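Local atomic coordinates of HcgC (Methanococcus maripaludis S2, PDB entry 5O4J), a protein that probably catalyses the S-adenosylmethionine-dependent C-methylation of a pyridinol precursor during biosynthesis of the iron-guanylylpyridinol cofactor of [Fe]-hydrogenase. Residues 135-140 against 146-151; 165-170 against 185-190. One frame throughout, in Å; residues are numbered along the deposited sequence. Where two conformers were deposited one is given.

Contact 1: 135-140 against 146-151; sequences DPKGNH and KIDNTD. With SO4 (sulfate ion), chain F.
Lys137 and Asp148 pair across this contact, the ammonium NZ lying 2.8 Å from Asp148 OD2. The lysine chain runs past the aspartate at about a right angle, its CG and CD lying against Asp148 CB and CG, and then bends at both outer torsions (chi3 -58°, chi4 -60°), which curls NZ back to Asp135 OD1, also at 2.8 Å. Lysine suits the place because a flexible chain with a tetrahedral donor can serve two carboxylates and still hold a water that NZ reaches at 2.8 Å. A methionine in its place would probably cost Asp148 OD2 its salt bridge and leave Asp135 OD1 with the backbone N-H alone among the donors described here, with less to offset two like charges.

The close-packed side is formed by Asp135, Pro136 and Thr150. Asp135 opens an Asx turn: OD1 accepts from Lys137 N at 2.9 Å, on the face of the carboxylate opposite to NZ. Proline, which has no amide hydrogen to satisfy, sets CG and CD against Asp148 OD1, and Pro136 CD comes within 3.3 Å of Thr150 OG1. That hydroxyl donates to the syn lone pair of Asp148 OD1 at 2.7 Å, which helps to fix the carboxylate's rotation. Toward the water the contact is looser: there the link is carried on to Asp151 OD2, at a longer 3.3 Å.

With Asp135 OD1 and Asp148 OD1 only 4.0 Å apart, and Lys164 on Asp135 OD2, the chemistry implies that clustered lysines probably keep both acids ionised where this loop meets the end of helix 142-147.

Contact 2: 165-170 against 185-190; sequences TYRSSK and IMDSCR. With LI (lithium ion), chain I.
Arg167 and Asp187 form a salt bridge between the end of strand 159-167 and helix 177-193, the helix that follows this strand in the Rossmann-like methyltransferase domain. The arginine chain, bent at chi3 (-65°), sends its guanidinium end-on to the helix, where both terminal nitrogens converge on a single oxygen: Asp187 OD2 lies 2.7 Å from Arg167 NH2 and 2.9 Å from Arg167 NH1. The oxygen sits almost in the guanidinium plane, whereas the carboxylate is turned 35° from that plane, and both donors approach it from one face.

Two further N-H groups of Arg167 are satisfied by the same chain. NE gives its hydrogen to Ser172 OG, and NH1 has a further acceptor in the carbonyl O of Phe171, so the guanidinium ties the helix to the chain just beyond the type II turn of residues 167-170. Arginine fits because one flat group offers donors in several directions. That turn also brings Lys170 back over it: Lys170 CB lies 3.4 Å above the centre of one guanidinium face, and the chain beyond passes Asp187 OD2, with CD at 3.6 Å. Lys170 NZ stops 4.4 Å from Asp187 OD2 and finds its salt bridge with Glu194 of the fourth subunit instead.

The second oxygen of Asp187, OD1, faces Arg190 NH1, but too closely for the distance to be taken at face value; a bridge is likely, its exact geometry doubtful. A short aspartate suits the helix surface here, probably dividing its oxygens between strand and helix. In the turn, Ser169 OG, also hydrogen-bonded to Glu194 O of the fourth subunit, binds the lithium ion at 2.5 Å, with a water 2.4 Å from the metal.

In the fold
Contact 1 closes before contact 2 opens along the chain, and strand 159-167, which follows helix 142-147, links them; their centres lie 19 Å apart. They meet directly where Asn139 OD1 comes 3.3 Å from Lys170 O and where Tyr166 CE1 packs 3.7 Å from Gly138 O. Contact 1 is nearer the pocket: the side chain of Pro136 is about 4 Å from the bound PJL ligand, that of Arg167 in contact 2 about 11 Å from it and about 12 Å from S-adenosylhomocysteine. Both contacts also reach the second subunit, whose Tyr166 ring meets His140, while its Asn139 shares the sulfate with Asn139 of this chain.

Contact 1: 135-140 against 146-151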
loop_
_atom_site.group_PDB
_atom_site.type_symbol
_atom_site.label_atom_id
_atom_site.label_comp_id
_atom_site.label_asym_id
_atom_site.label_seq_id
_atom_site.Cartn_x
_atom_site.Cartn_y
_atom_site.Cartn_z
ATOM N N ASP A 135 18.546 -18.686 -8.122
ATOM C CA ASP A 135 17.160 -18.638 -8.580
ATOM C C ASP A 135 16.737 -17.174 -8.689
ATOM O O ASP A 135 16.651 -16.477 -7.666
ATOM C CB ASP A 135 16.272 -19.411 -7.604
ATOM C CG ASP A 135 14.799 -19.379 -7.971
ATOM O OD1 ASP A 135 14.430 -18.831 -9.030
ATOM O OD2 ASP A 135 13.999 -19.924 -7.172
ATOM N N PRO A 136 16.480 -16.666 -9.904
ATOM C CA PRO A 136 16.087 -15.254 -10.043
ATOM C C PRO A 136 14.653 -14.979 -9.626
ATOM O O PRO A 136 14.291 -13.810 -9.439
ATOM C CB PRO A 136 16.273 -14.987 -11.541
ATOM C CG PRO A 136 15.962 -16.291 -12.168
ATOM C CD PRO A 136 16.506 -17.345 -11.214
ATOM N N LYS A 137 13.822 -16.007 -9.496
ATOM C CA LYS A 137 12.439 -15.794 -9.107
ATOM C C LYS A 137 12.369 -15.238 -7.697
ATOM O O LYS A 137 13.031 -15.744 -6.788
ATOM C CB LYS A 137 11.661 -17.099 -9.177
ATOM C CG LYS A 137 11.578 -17.690 -10.572
ATOM C CD LYS A 137 10.621 -18.885 -10.611
ATOM C CE LYS A 137 11.018 -19.989 -9.633
ATOM N NZ LYS A 137 12.375 -20.533 -9.899
ATOM N N GLY A 138 11.556 -14.208 -7.524
ATOM C CA GLY A 138 11.214 -13.695 -6.216
ATOM C C GLY A 138 9.873 -14.257 -5.796
ATOM O O GLY A 138 9.673 -15.478 -5.832
ATOM N N ASN A 139 8.935 -13.387 -5.441
ATOM C CA ASN A 139 7.577 -13.805 -5.134
ATOM C C ASN A 139 6.811 -14.007 -6.445
ATOM O O ASN A 139 7.381 -13.911 -7.535
ATOM C CB ASN A 139 6.942 -12.793 -4.184
ATOM C CG ASN A 139 7.811 -12.537 -2.945
ATOM O OD1 ASN A 139 8.133 -11.394 -2.624
ATOM N ND2 ASN A 139 8.208 -13.618 -2.254
ATOM N N HIS A 140 5.525 -14.351 -6.370
ATOM C CA HIS A 140 4.910 -15.008 -7.517
ATOM C C HIS A 140 4.546 -14.045 -8.640
ATOM O O HIS A 140 3.844 -13.048 -8.436
ATOM C CB HIS A 140 3.665 -15.804 -7.136
ATOM C CG HIS A 140 3.220 -16.715 -8.238
ATOM N ND1 HIS A 140 4.051 -17.672 -8.775
ATOM C CD2 HIS A 140 2.068 -16.777 -8.944
ATOM C CE1 HIS A 140 3.420 -18.308 -9.744
ATOM N NE2 HIS A 140 2.213 -17.785 -9.866
ATOM N N LYS A 146 7.392 -18.339 -16.057
ATOM C CA LYS A 146 7.368 -19.031 -17.349
ATOM C C LYS A 146 8.724 -18.983 -18.048
ATOM O O LYS A 146 9.081 -19.915 -18.779
ATOM C CB LYS A 146 6.294 -18.408 -18.244
ATOM C CG LYS A 146 6.063 -19.121 -19.566
ATOM C CD LYS A 146 5.108 -18.335 -20.461
ATOM C CE LYS A 146 5.603 -18.267 -21.904
ATOM N NZ LYS A 146 5.924 -19.605 -22.471
ATOM N N ILE A 147 9.483 -17.903 -17.862
ATOM C CA ILE A 147 10.767 -17.769 -18.549
ATOM C C ILE A 147 11.914 -18.340 -17.737
ATOM O O ILE A 147 13.009 -18.538 -18.286
ATOM C CB ILE A 147 11.054 -16.296 -18.901
ATOM C CG1 ILE A 147 12.175 -16.212 -19.940
ATOM C CG2 ILE A 147 11.426 -15.484 -17.661
ATOM C CD1 ILE A 147 12.075 -15.006 -20.836
ATOM N N ASP A 148 11.695 -18.628 -16.458
ATOM C CA ASP A 148 12.736 -19.184 -15.610
ATOM C C ASP A 148 12.993 -20.646 -15.956
ATOM O O ASP A 148 12.060 -21.402 -16.241
ATOM C CB ASP A 148 12.320 -19.074 -14.148
ATOM C CG ASP A 148 13.281 -19.768 -13.218
ATOM O OD1 ASP A 148 14.413 -19.275 -13.047
ATOM O OD2 ASP A 148 12.902 -20.817 -12.669
ATOM N N ASN A 149 14.266 -21.051 -15.922
ATOM C CA ASN A 149 14.618 -22.461 -16.115
ATOM C C ASN A 149 15.706 -22.884 -15.137
ATOM O O ASN A 149 16.569 -23.709 -15.456
ATOM C CB ASN A 149 15.060 -22.728 -17.552
ATOM C CG ASN A 149 16.369 -22.051 -17.892
ATOM O OD1 ASN A 149 16.801 -21.142 -17.193
ATOM N ND2 ASN A 149 17.010 -22.499 -18.978
ATOM N N THR A 150 15.657 -22.338 -13.920
ATOM C CA THR A 150 16.647 -22.648 -12.895
ATOM C C THR A 150 16.823 -24.149 -12.698
ATOM O O THR A 150 17.951 -24.642 -12.596
ATOM C CB THR A 150 16.230 -21.988 -11.572
ATOM O OG1 THR A 150 16.328 -20.568 -11.696
ATOM C CG2 THR A 150 17.103 -22.456 -10.395
ATOM N N ASP A 151 15.715 -24.880 -12.592
ATOM C CA ASP A 151 15.795 -26.308 -12.303
ATOM C C ASP A 151 16.538 -27.061 -13.395
ATOM O O ASP A 151 17.234 -28.044 -13.108
ATOM C CB ASP A 151 14.391 -26.883 -12.130
ATOM C CG ASP A 151 13.684 -26.342 -10.900
ATOM O OD1 ASP A 151 14.129 -26.638 -9.773
ATOM O OD2 ASP A 151 12.685 -25.608 -11.063
HETATM S S SO4 F . 7.664 -17.541 -2.984
HETATM O O1 SO4 F . 9.141 -17.592 -2.982
HETATM O O2 SO4 F . 7.154 -17.956 -4.313
HETATM O O3 SO4 F . 7.244 -16.152 -2.703
HETATM O O4 SO4 F . 7.135 -18.443 -1.938
HETATM O O HOH W 1 13.219 -23.102 -9.057
#

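Contact 2: 165-170 against 185-190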
loop_
_atom_site.group_PDB
_atom_site.type_symbol
_atom_site.label_atom_id
_atom_site.label_comp_id
_atom_site.label_asym_id
_atom_site.label_seq_id
_atom_site.Cartn_x
_atom_site.Cartn_y
_atom_site.Cartn_z
ATOM N N THR A 165 16.784 -15.435 -2.595
ATOM C CA THR A 165 16.825 -14.192 -1.838
ATOM C C THR A 165 15.461 -13.529 -1.909
ATOM O O THR A 165 14.966 -13.228 -3.002
ATOM C CB THR A 165 17.917 -13.249 -2.362
ATOM O OG1 THR A 165 19.171 -13.942 -2.456
ATOM C CG2 THR A 165 18.084 -12.077 -1.417
ATOM N N TYR A 166 14.874 -13.281 -0.738
ATOM C CA TYR A 166 13.560 -12.670 -0.625
ATOM C C TYR A 166 13.604 -11.565 0.419
ATOM O O TYR A 166 14.550 -11.448 1.207
ATOM C CB TYR A 166 12.485 -13.681 -0.215
ATOM C CG TYR A 166 12.478 -14.947 -1.029
ATOM C CD1 TYR A 166 12.108 -14.936 -2.364
ATOM C CD2 TYR A 166 12.824 -16.165 -0.452
ATOM C CE1 TYR A 166 12.097 -16.107 -3.108
ATOM C CE2 TYR A 166 12.811 -17.335 -1.187
ATOM C CZ TYR A 166 12.452 -17.305 -2.503
ATOM O OH TYR A 166 12.441 -18.486 -3.221
ATOM N N ARG A 167 12.543 -10.773 0.444
ATOM C CA ARG A 167 12.338 -9.793 1.500
ATOM C C ARG A 167 11.265 -10.313 2.453
ATOM O O ARG A 167 10.145 -10.633 2.034
ATOM C CB ARG A 167 11.944 -8.437 0.912
ATOM C CG ARG A 167 12.998 -7.870 -0.031
ATOM C CD ARG A 167 12.778 -6.379 -0.298
ATOM N NE ARG A 167 11.527 -6.157 -1.009
ATOM C CZ ARG A 167 10.667 -5.175 -0.767
ATOM N NH1 ARG A 167 9.569 -5.074 -1.496
ATOM N NH2 ARG A 167 10.890 -4.298 0.197
ATOM N N SER A 168 11.608 -10.428 3.735
ATOM C CA SER A 168 10.629 -10.852 4.722
ATOM C C SER A 168 9.476 -9.857 4.769
ATOM O O SER A 168 9.689 -8.649 4.875
ATOM C CB SER A 168 11.293 -10.971 6.095
ATOM O OG SER A 168 11.613 -9.691 6.610
ATOM N N SER A 169 8.252 -10.367 4.651
ATOM C CA SER A 169 6.993 -9.629 4.741
ATOM C C SER A 169 6.707 -8.687 3.577
ATOM O O SER A 169 5.690 -7.990 3.620
ATOM C CB SER A 169 6.895 -8.810 6.035
ATOM O OG SER A 169 6.840 -9.673 7.152
ATOM N N LYS A 170 7.552 -8.625 2.551
ATOM C CA LYS A 170 7.370 -7.664 1.473
ATOM C C LYS A 170 7.476 -8.360 0.127
ATOM O O LYS A 170 8.173 -9.366 -0.015
ATOM C CB LYS A 170 8.415 -6.536 1.545
ATOM C CG LYS A 170 8.329 -5.709 2.814
ATOM C CD LYS A 170 7.082 -4.856 2.817
ATOM C CE LYS A 170 7.188 -3.732 3.839
ATOM N NZ LYS A 170 6.001 -2.835 3.793
ATOM N N ILE A 185 14.202 0.756 -1.527
ATOM C CA ILE A 185 14.091 2.205 -1.553
ATOM C C ILE A 185 12.632 2.634 -1.704
ATOM O O ILE A 185 12.173 3.553 -1.014
ATOM C CB ILE A 185 15.002 2.778 -2.660
ATOM C CG1 ILE A 185 16.469 2.581 -2.256
ATOM C CG2 ILE A 185 14.702 4.252 -2.884
ATOM C CD1 ILE A 185 17.492 2.895 -3.341
ATOM N N MET A 186 11.877 1.972 -2.593
ATOM C CA MET A 186 10.482 2.350 -2.814
ATOM C C MET A 186 9.639 2.140 -1.561
ATOM O O MET A 186 8.846 3.014 -1.179
ATOM C CB MET A 186 9.911 1.552 -3.984
ATOM C CG MET A 186 10.514 1.907 -5.324
ATOM S SD MET A 186 10.215 3.613 -5.842
ATOM C CE MET A 186 8.488 3.479 -6.278
ATOM N N ASP A 187 9.789 0.985 -0.900
ATOM C CA ASP A 187 9.028 0.747 0.319
ATOM C C ASP A 187 9.440 1.739 1.407
ATOM O O ASP A 187 8.599 2.223 2.168
ATOM C CB ASP A 187 9.219 -0.697 0.796
ATOM C CG ASP A 187 8.339 -1.691 0.042
ATOM O OD1 ASP A 187 7.429 -1.251 -0.682
ATOM O OD2 ASP A 187 8.545 -2.917 0.188
ATOM N N SER A 188 10.728 2.075 1.472
ATOM C CA SER A 188 11.183 3.062 2.444
ATOM C C SER A 188 10.548 4.420 2.183
ATOM O O SER A 188 10.077 5.076 3.114
ATOM C CB SER A 188 12.706 3.167 2.417
ATOM O OG SER A 188 13.315 1.958 2.823
ATOM N N CYS A 189 10.516 4.850 0.918
ATOM C CA CYS A 189 9.930 6.141 0.571
ATOM C C CYS A 189 8.479 6.233 1.008
ATOM O O CYS A 189 8.033 7.276 1.495
ATOM C CB CYS A 189 10.023 6.370 -0.933
ATOM S SG CYS A 189 11.638 6.843 -1.462
ATOM N N ARG A 190 7.718 5.163 0.816
ATOM C CA ARG A 190 6.299 5.230 1.123
ATOM C C ARG A 190 6.078 5.400 2.617
ATOM O O ARG A 190 5.201 6.170 3.030
ATOM C CB ARG A 190 5.598 3.991 0.561
ATOM C CG ARG A 190 5.646 4.001 -0.978
ATOM C CD ARG A 190 4.747 2.978 -1.648
ATOM N NE ARG A 190 5.505 2.121 -2.561
ATOM C CZ ARG A 190 5.901 0.878 -2.290
ATOM N NH1 ARG A 190 5.606 0.310 -1.126
ATOM N NH2 ARG A 190 6.590 0.192 -3.194
HETATM LI LI LI I . 8.213 -11.568 8.148
HETATM O O HOH W 2 10.158 -12.548 9.057
#